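PDB 4ECG: putative iron-regulated protein A from Parabacteroides distasonis ATCC 8503, which binds calcium ions and, as an imelysin-like member of peptidase family M75, is putatively a metalloendopeptidase. Local coordinates for residues 79-84 against 279-284; 87-92 against 107-112; 18-23 against 321-326. All coordinates share one frame; numbering follows the deposited sequence.

Contacts 1 and 2 belong to one neighbourhood, with centres about 12 Å apart. Both use helix 71-89: contact 1 its middle, contact 2 its C-terminal end. They also touch directly, because the rings of Tyr-280 and Trp-279 in contact 1 pack on the ring of Trp-111 in contact 2. Contact 2 holds calcium ligands. In contact 1, the side chain of Trp-81 lies about 6 Å from that of the ligand Asp-109. Contact 3 stands apart at one end of the molecule, away from the annotated sites. Its centre is about 40 Å from that of contact 1 and about 35 Å from that of contact 2. In the sequence it encloses both others, and contact 2 is nested within contact 1.

Contact 1. Residues 79-84 against 279-284; sequences DAWRAV and WYSWNS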
# COMPACT_ATOMS: atom_id res chain seq x y z
N ASP A 79 -9.93 -12.82 8.99
CA ASP A 79 -9.79 -11.59 9.79
C ASP A 79 -8.30 -11.19 9.82
O ASP A 79 -7.94 -10.02 9.61
CB ASP A 79 -10.26 -11.80 11.24
CG ASP A 79 -11.82 -11.96 11.39
OD1 ASP A 79 -12.54 -11.71 10.40
OD2 ASP A 79 -12.31 -12.31 12.53
N ALA A 80 -7.44 -12.16 10.11
CA ALA A 80 -6.00 -11.90 10.20
C ALA A 80 -5.43 -11.38 8.84
O ALA A 80 -4.57 -10.52 8.81
CB ALA A 80 -5.26 -13.15 10.72
N TRP A 81 -5.97 -11.84 7.73
CA TRP A 81 -5.54 -11.38 6.39
C TRP A 81 -5.84 -9.92 6.24
O TRP A 81 -4.95 -9.12 5.85
CB TRP A 81 -6.27 -12.20 5.30
CG TRP A 81 -5.92 -11.83 3.90
CD1 TRP A 81 -4.92 -12.39 3.10
CD2 TRP A 81 -6.49 -10.76 3.08
NE1 TRP A 81 -4.86 -11.76 1.89
CE2 TRP A 81 -5.78 -10.78 1.82
CE3 TRP A 81 -7.49 -9.83 3.26
CZ2 TRP A 81 -6.07 -9.89 0.81
CZ3 TRP A 81 -7.79 -8.94 2.23
CH2 TRP A 81 -7.09 -8.97 1.03
N ARG A 82 -7.07 -9.53 6.57
CA ARG A 82 -7.47 -8.09 6.58
C ARG A 82 -6.63 -7.21 7.51
O ARG A 82 -6.31 -6.07 7.18
CB ARG A 82 -8.93 -7.91 6.96
CG ARG A 82 -9.94 -8.52 5.99
CD ARG A 82 -11.35 -8.12 6.41
NE ARG A 82 -12.41 -8.93 5.79
CZ ARG A 82 -12.91 -8.76 4.55
NH1 ARG A 82 -12.41 -7.86 3.73
NH2 ARG A 82 -13.92 -9.51 4.12
N ALA A 83 -6.34 -7.72 8.69
CA ALA A 83 -5.62 -6.96 9.71
C ALA A 83 -4.14 -6.73 9.32
O ALA A 83 -3.62 -5.67 9.54
CB ALA A 83 -5.74 -7.64 11.07
N VAL A 84 -3.47 -7.72 8.71
CA VAL A 84 -2.09 -7.50 8.23
C VAL A 84 -2.09 -6.56 7.04
O VAL A 84 -1.12 -5.83 6.80
CB VAL A 84 -1.27 -8.82 7.96
CG1 VAL A 84 -1.71 -9.58 6.72
CG2 VAL A 84 0.18 -8.47 7.84
N TRP A 279 -11.34 -7.31 -4.82
CA TRP A 279 -12.71 -7.73 -4.93
C TRP A 279 -13.03 -9.09 -4.37
O TRP A 279 -14.19 -9.35 -4.03
CB TRP A 279 -13.17 -7.60 -6.38
CG TRP A 279 -12.91 -8.75 -7.31
CD1 TRP A 279 -11.85 -8.91 -8.18
CD2 TRP A 279 -13.78 -9.90 -7.57
NE1 TRP A 279 -11.96 -10.06 -8.91
CE2 TRP A 279 -13.12 -10.68 -8.63
CE3 TRP A 279 -14.97 -10.35 -7.06
CZ2 TRP A 279 -13.66 -11.84 -9.14
CZ3 TRP A 279 -15.52 -11.52 -7.58
CH2 TRP A 279 -14.85 -12.26 -8.59
N TYR A 280 -12.07 -9.98 -4.26
CA TYR A 280 -12.41 -11.30 -3.69
C TYR A 280 -12.98 -11.15 -2.28
O TYR A 280 -13.97 -11.81 -1.92
CB TYR A 280 -11.20 -12.26 -3.67
CG TYR A 280 -10.54 -12.49 -5.02
CD1 TYR A 280 -11.30 -12.59 -6.21
CD2 TYR A 280 -9.17 -12.63 -5.13
CE1 TYR A 280 -10.68 -12.83 -7.44
CE2 TYR A 280 -8.57 -12.83 -6.35
CZ TYR A 280 -9.31 -12.94 -7.50
OH TYR A 280 -8.66 -13.13 -8.74
N SER A 281 -12.38 -10.25 -1.50
CA SER A 281 -12.70 -10.09 -0.11
C SER A 281 -13.47 -8.81 0.17
O SER A 281 -13.85 -8.57 1.34
CB SER A 281 -11.41 -10.09 0.72
OG SER A 281 -10.61 -8.98 0.40
N TRP A 282 -13.70 -8.00 -0.86
CA TRP A 282 -14.31 -6.66 -0.68
C TRP A 282 -13.47 -5.81 0.25
O TRP A 282 -13.97 -5.29 1.23
CB TRP A 282 -15.75 -6.74 -0.13
CG TRP A 282 -16.77 -7.44 -1.01
CD1 TRP A 282 -16.55 -8.19 -2.16
CD2 TRP A 282 -18.25 -7.51 -0.81
NE1 TRP A 282 -17.72 -8.69 -2.66
CE2 TRP A 282 -18.77 -8.31 -1.91
CE3 TRP A 282 -19.13 -7.02 0.15
CZ2 TRP A 282 -20.12 -8.58 -2.05
CZ3 TRP A 282 -20.50 -7.31 0.02
CH2 TRP A 282 -20.99 -8.07 -1.05
N ASN A 283 -12.17 -5.69 -0.01
CA ASN A 283 -11.30 -4.91 0.84
C ASN A 283 -10.84 -3.68 0.09
O ASN A 283 -9.95 -3.00 0.55
CB ASN A 283 -10.10 -5.74 1.34
CG ASN A 283 -9.69 -5.44 2.80
OD1 ASN A 283 -10.36 -5.83 3.78
ND2 ASN A 283 -8.51 -4.84 2.94
N SER A 284 -11.46 -3.37 -1.03
CA SER A 284 -10.85 -2.40 -1.94
C SER A 284 -10.87 -0.99 -1.36
O SER A 284 -9.81 -0.31 -1.28
CB SER A 284 -11.55 -2.44 -3.28
OG SER A 284 -11.85 -3.80 -3.60
O HOH W 1 -7.53 -4.17 5.48
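The backbone oxygen of Ser-281 is gripped by both terminal nitrogens of Arg-82. NH1 and NH2 of Arg-82 each lie 2.9 Å from Ser-281 O, so the guanidinium meets this one atom end-on. The pair joins helix 71-89 of the mainly helical imelysin fold to the loop that leads into helix 284-300. NH2 comes in the plane of the carbonyl, whereas NH1 stands 44° above it. NH1 makes a second bond, to Asn-283 OD1 at 2.9 Å, with an N-H...O angle of 153°. This bond falls on a lone pair of the amide oxygen. Guanidinium and amide planes are only 26° apart, and these three bonds fix the rotation of the guanidinium.

The Arg-82 chain is extended from CG to NE and crosses the Asn-283 side chain at a slant, with CG 3.5 Å from Asn-283 OD1. Asn-283 occupies the N-cap of helix 284-300 without capping it through its side chain. Its ND2 instead donates to Asp-287 OD1 and to a water at 2.8 Å. The same water donates to Arg-82 O, a second bridge between the segments.

Trp-81 packs beside this polar group, from the same helix. The edge of its ring, near the ring plane, meets Asn-283 CG. Its NE1 bonds to Phe-148 O, and the rings of Phe-148 and Phe-156 pack against it edge-to-face. Ser-281 OG is held by Glu-152 OE2 and approaches the Trp-81 ring obliquely, 3.4 Å from CZ3.

Contact 2. Residues 87-92 against 107-112; sequences PWEQSE and SLDSWP. With CA (calcium ion), chain F; CA (calcium ion), chain K.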
# COMPACT_ATOMS: atom_id res chain seq x y z
N PRO A 87 -1.64 -2.36 7.78
CA PRO A 87 -0.35 -1.65 7.81
C PRO A 87 0.40 -1.70 6.51
O PRO A 87 1.13 -0.77 6.18
CB PRO A 87 0.43 -2.33 8.95
CG PRO A 87 -0.25 -3.61 9.16
CD PRO A 87 -1.71 -3.38 8.81
N TRP A 88 0.20 -2.76 5.75
CA TRP A 88 0.83 -2.84 4.47
C TRP A 88 0.29 -1.73 3.58
O TRP A 88 1.06 -1.07 2.89
CB TRP A 88 0.62 -4.20 3.82
CG TRP A 88 0.96 -4.23 2.35
CD1 TRP A 88 0.09 -4.43 1.32
CD2 TRP A 88 2.26 -4.04 1.72
NE1 TRP A 88 0.73 -4.38 0.14
CE2 TRP A 88 2.04 -4.16 0.31
CE3 TRP A 88 3.53 -3.81 2.18
CZ2 TRP A 88 3.04 -4.00 -0.62
CZ3 TRP A 88 4.56 -3.66 1.24
CH2 TRP A 88 4.31 -3.75 -0.12
N GLU A 89 -1.01 -1.52 3.55
CA GLU A 89 -1.54 -0.51 2.67
C GLU A 89 -1.25 0.90 3.23
O GLU A 89 -1.10 1.84 2.46
CB GLU A 89 -3.05 -0.70 2.46
CG GLU A 89 -3.47 -1.88 1.65
CD GLU A 89 -2.96 -1.86 0.22
OE1 GLU A 89 -3.41 -1.06 -0.60
OE2 GLU A 89 -2.11 -2.69 -0.09
N GLN A 90 -1.16 1.00 4.56
CA GLN A 90 -0.72 2.22 5.23
C GLN A 90 0.75 2.51 5.02
O GLN A 90 1.28 3.50 5.54
CB GLN A 90 -1.09 2.19 6.73
CG GLN A 90 -2.61 2.28 6.92
CD GLN A 90 -3.06 2.53 8.35
OE1 GLN A 90 -2.28 2.48 9.27
NE2 GLN A 90 -4.33 2.77 8.51
N SER A 91 1.43 1.70 4.18
CA SER A 91 2.85 1.89 3.95
C SER A 91 3.18 2.24 2.52
O SER A 91 4.35 2.38 2.18
CB SER A 91 3.63 0.64 4.36
OG SER A 91 3.61 -0.32 3.35
N GLU A 92 2.15 2.42 1.70
CA GLU A 92 2.37 2.66 0.28
C GLU A 92 2.83 4.08 -0.04
O GLU A 92 3.20 4.34 -1.20
CB GLU A 92 1.18 2.24 -0.57
CG GLU A 92 1.06 0.70 -0.67
CD GLU A 92 0.21 0.18 -1.84
OE1 GLU A 92 0.18 0.81 -2.92
OE2 GLU A 92 -0.38 -0.93 -1.67
N SER A 107 6.43 -8.90 -5.00
CA SER A 107 6.47 -10.24 -4.45
C SER A 107 5.28 -10.47 -3.51
O SER A 107 4.69 -11.52 -3.50
CB SER A 107 7.79 -10.50 -3.73
OG SER A 107 7.89 -11.87 -3.35
N LEU A 108 4.93 -9.45 -2.75
CA LEU A 108 3.89 -9.50 -1.72
C LEU A 108 2.50 -9.29 -2.28
O LEU A 108 1.55 -9.71 -1.65
CB LEU A 108 4.14 -8.38 -0.70
CG LEU A 108 5.03 -8.69 0.49
CD1 LEU A 108 5.48 -7.40 1.12
CD2 LEU A 108 4.27 -9.61 1.48
N ASP A 109 2.35 -8.61 -3.44
CA ASP A 109 1.06 -7.99 -3.71
C ASP A 109 0.81 -7.73 -5.19
O ASP A 109 0.26 -6.70 -5.56
CB ASP A 109 0.96 -6.70 -2.88
CG ASP A 109 -0.50 -6.19 -2.66
OD1 ASP A 109 -1.48 -6.99 -2.63
OD2 ASP A 109 -0.65 -4.95 -2.46
N SER A 110 1.13 -8.71 -6.02
CA SER A 110 0.83 -8.57 -7.44
C SER A 110 -0.66 -8.67 -7.74
O SER A 110 -1.39 -9.50 -7.17
CB SER A 110 1.64 -9.58 -8.28
OG SER A 110 3.04 -9.36 -8.15
N TRP A 111 -1.10 -7.81 -8.66
CA TRP A 111 -2.44 -7.83 -9.22
C TRP A 111 -2.38 -7.35 -10.67
O TRP A 111 -1.61 -6.42 -11.01
CB TRP A 111 -3.33 -6.90 -8.40
CG TRP A 111 -4.77 -6.95 -8.82
CD1 TRP A 111 -5.46 -6.03 -9.59
CD2 TRP A 111 -5.73 -8.01 -8.55
NE1 TRP A 111 -6.74 -6.45 -9.83
CE2 TRP A 111 -6.97 -7.64 -9.24
CE3 TRP A 111 -5.67 -9.24 -7.90
CZ2 TRP A 111 -8.09 -8.44 -9.21
CZ3 TRP A 111 -6.80 -10.04 -7.87
CH2 TRP A 111 -7.99 -9.65 -8.50
N PRO A 112 -3.15 -7.99 -11.57
CA PRO A 112 -3.94 -9.22 -11.36
C PRO A 112 -3.08 -10.49 -11.32
O PRO A 112 -1.85 -10.43 -11.48
CB PRO A 112 -4.86 -9.26 -12.60
CG PRO A 112 -4.07 -8.57 -13.64
CD PRO A 112 -3.26 -7.50 -12.95
CA CA F . -1.53 -2.74 -3.38
CA CA K . -0.36 -4.57 -11.69
O HOH W 2 1.02 -6.41 -11.01
O HOH W 3 -2.18 -4.09 -13.26
O HOH W 4 -0.53 -4.36 -9.25
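Trp-88 NE1 donates to Asp-109 OD2 at 3.0 Å, with a nearly straight N-H...O angle of 173°. The oxygen lies in the plane of the indole ring, at its edge. NE1 reaches OD2 from well above the carboxylate plane, and the ring and carboxylate planes are 79° apart. The Trp-88 side chain has CG anti to the backbone N (chi1 166°), which carries the ring across toward segment 107-112. Leu-108 packs on one face of that ring. Its CD1 makes a CH-pi contact, 4.1 Å from the centroid of the six-membered ring and offset toward the rim.

Asp-109 OD2 also binds a calcium ion, at 2.6 Å. Its other oxygen, OD1, forms a salt bridge with Arg-85, so both ends of the carboxylate are held. This metal site lies in the helical core of the imelysin fold, where helix 71-89 ends in a type I turn from Glu-89 to Glu-92. Glu-92 reaches the same ion with its chain extended beyond CG, OE2 standing 2.7 Å from the metal. Glu-89 is bent at chi2, which brings its OE2 to 3.3 Å from the ion, too long for a metal bond in this model, although Glu-89 belongs to the same calcium site. Replacing Trp-88 with a leucine would probably leave Asp-109 OD2 without its indole donor and Leu-108 without the ring face it packs on.

Beyond Asp-109 the chain turns to a second calcium ion. Trp-111 O, just before the cis peptide bond to Pro-112, binds it at 2.3 Å, and three waters bind it as well.

Contact 3. Residues 18-23 against 321-326; sequences NLPADS and MINPTL
Segment 18-23 runs antiparallel to 321-326, with CA atoms closest at 4.8 Å between Asp-22 and Asn-323, and Ser-23 N donates to Ile-322 O at 2.7 Å. Ser-23 also uses its side chain: OG donates at 2.7 Å to the backbone O of Met-321, which is a selenomethionine. The two bonds bind consecutive carbonyls at the end of helix 315-322.

The amide of Asn-323 bridges both sides. With chi1 at -171° the side chain swings away from its own backbone N, and the amide lies between the loop and the next helix. ND2 donates to Pro-20 O at 2.9 Å and to Asp-22 OD1 at 3.1 Å. The second bond is nearly straight (172°) and uses the anti lone pair of the carboxylate. Asp-22 OD1 also takes a salt bridge from Lys-378. Asn-323 sits at the junction of helices 315-322 and 324-343 and is the N-cap of the second: its OD1 accepts from Leu-326 N.

Packing flanks this amide. The Pro-20 ring lies on Thr-325, with CG 3.3 Å from OG1 and CD against the methyl CG2. Leu-19 CD2 packs on Leu-326 CB at 3.8 Å, and Val-374 of helix 355-377 touches both leucines.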
# COMPACT_ATOMS: atom_id res chain seq x y z
N ASN A 18 -2.46 28.60 -7.12
CA ASN A 18 -2.70 30.05 -6.91
C ASN A 18 -2.54 30.31 -5.41
O ASN A 18 -3.51 30.41 -4.67
CB ASN A 18 -4.11 30.50 -7.34
CG ASN A 18 -4.39 30.27 -8.82
OD1 ASN A 18 -4.07 31.11 -9.67
ND2 ASN A 18 -5.02 29.13 -9.14
N LEU A 19 -1.29 30.36 -4.97
CA LEU A 19 -0.96 30.53 -3.58
C LEU A 19 -0.53 31.96 -3.32
O LEU A 19 -0.10 32.68 -4.25
CB LEU A 19 0.16 29.57 -3.18
CG LEU A 19 -0.26 28.11 -3.06
CD1 LEU A 19 0.97 27.27 -3.27
CD2 LEU A 19 -0.92 27.79 -1.72
N PRO A 20 -0.63 32.38 -2.04
CA PRO A 20 0.01 33.66 -1.66
C PRO A 20 1.51 33.43 -1.53
O PRO A 20 1.97 32.26 -1.53
CB PRO A 20 -0.63 33.97 -0.29
CG PRO A 20 -1.00 32.61 0.30
CD PRO A 20 -1.31 31.73 -0.89
N ALA A 21 2.24 34.52 -1.41
CA ALA A 21 3.69 34.52 -1.21
C ALA A 21 4.12 33.64 -0.03
O ALA A 21 3.42 33.61 1.00
CB ALA A 21 4.15 35.96 -0.97
N ASP A 22 5.24 32.92 -0.15
CA ASP A 22 5.82 32.21 1.02
C ASP A 22 6.11 33.19 2.17
O ASP A 22 6.22 34.41 1.94
CB ASP A 22 7.10 31.44 0.66
CG ASP A 22 6.83 30.17 -0.17
OD1 ASP A 22 5.63 29.88 -0.45
OD2 ASP A 22 7.85 29.49 -0.56
N SER A 23 6.27 32.68 3.40
CA SER A 23 6.56 33.57 4.55
C SER A 23 7.95 34.22 4.42
O SER A 23 8.13 35.36 4.76
CB SER A 23 6.46 32.85 5.89
OG SER A 23 7.58 32.00 6.04
N MSE A 321 5.32 26.68 8.38
CA MSE A 321 6.38 27.69 8.50
C MSE A 321 6.68 28.39 7.16
O MSE A 321 6.85 29.60 7.13
CB MSE A 321 7.65 27.01 9.08
CG MSE A 321 8.91 27.91 9.34
SE MSE A 321 10.62 26.90 9.14
CE MSE A 321 10.17 25.48 10.48
N ILE A 322 6.74 27.63 6.06
CA ILE A 322 7.07 28.15 4.71
C ILE A 322 5.88 28.92 4.11
O ILE A 322 6.03 30.05 3.62
CB ILE A 322 7.56 27.04 3.74
CG1 ILE A 322 8.84 26.36 4.25
CG2 ILE A 322 7.93 27.60 2.38
CD1 ILE A 322 9.16 25.04 3.60
N ASN A 323 4.69 28.33 4.21
CA ASN A 323 3.47 28.97 3.69
C ASN A 323 2.20 28.46 4.38
O ASN A 323 1.70 27.41 3.99
CB ASN A 323 3.40 28.71 2.19
CG ASN A 323 2.31 29.49 1.52
OD1 ASN A 323 1.17 29.49 1.99
ND2 ASN A 323 2.65 30.17 0.42
N PRO A 324 1.68 29.18 5.40
CA PRO A 324 0.48 28.66 6.14
C PRO A 324 -0.71 28.26 5.26
O PRO A 324 -1.41 27.31 5.61
CB PRO A 324 0.10 29.81 7.06
CG PRO A 324 1.37 30.58 7.27
CD PRO A 324 2.18 30.42 6.00
N THR A 325 -0.92 28.94 4.14
CA THR A 325 -2.05 28.70 3.26
C THR A 325 -1.88 27.35 2.54
O THR A 325 -2.80 26.57 2.47
CB THR A 325 -2.22 29.85 2.24
OG1 THR A 325 -2.33 31.09 2.94
CG2 THR A 325 -3.48 29.69 1.39
N LEU A 326 -0.69 27.07 2.03
CA LEU A 326 -0.41 25.81 1.38
C LEU A 326 -0.61 24.68 2.38
O LEU A 326 -1.23 23.69 2.05
CB LEU A 326 1.03 25.78 0.83
CG LEU A 326 1.61 24.43 0.43
CD1 LEU A 326 0.80 23.78 -0.67
CD2 LEU A 326 3.04 24.67 -0.02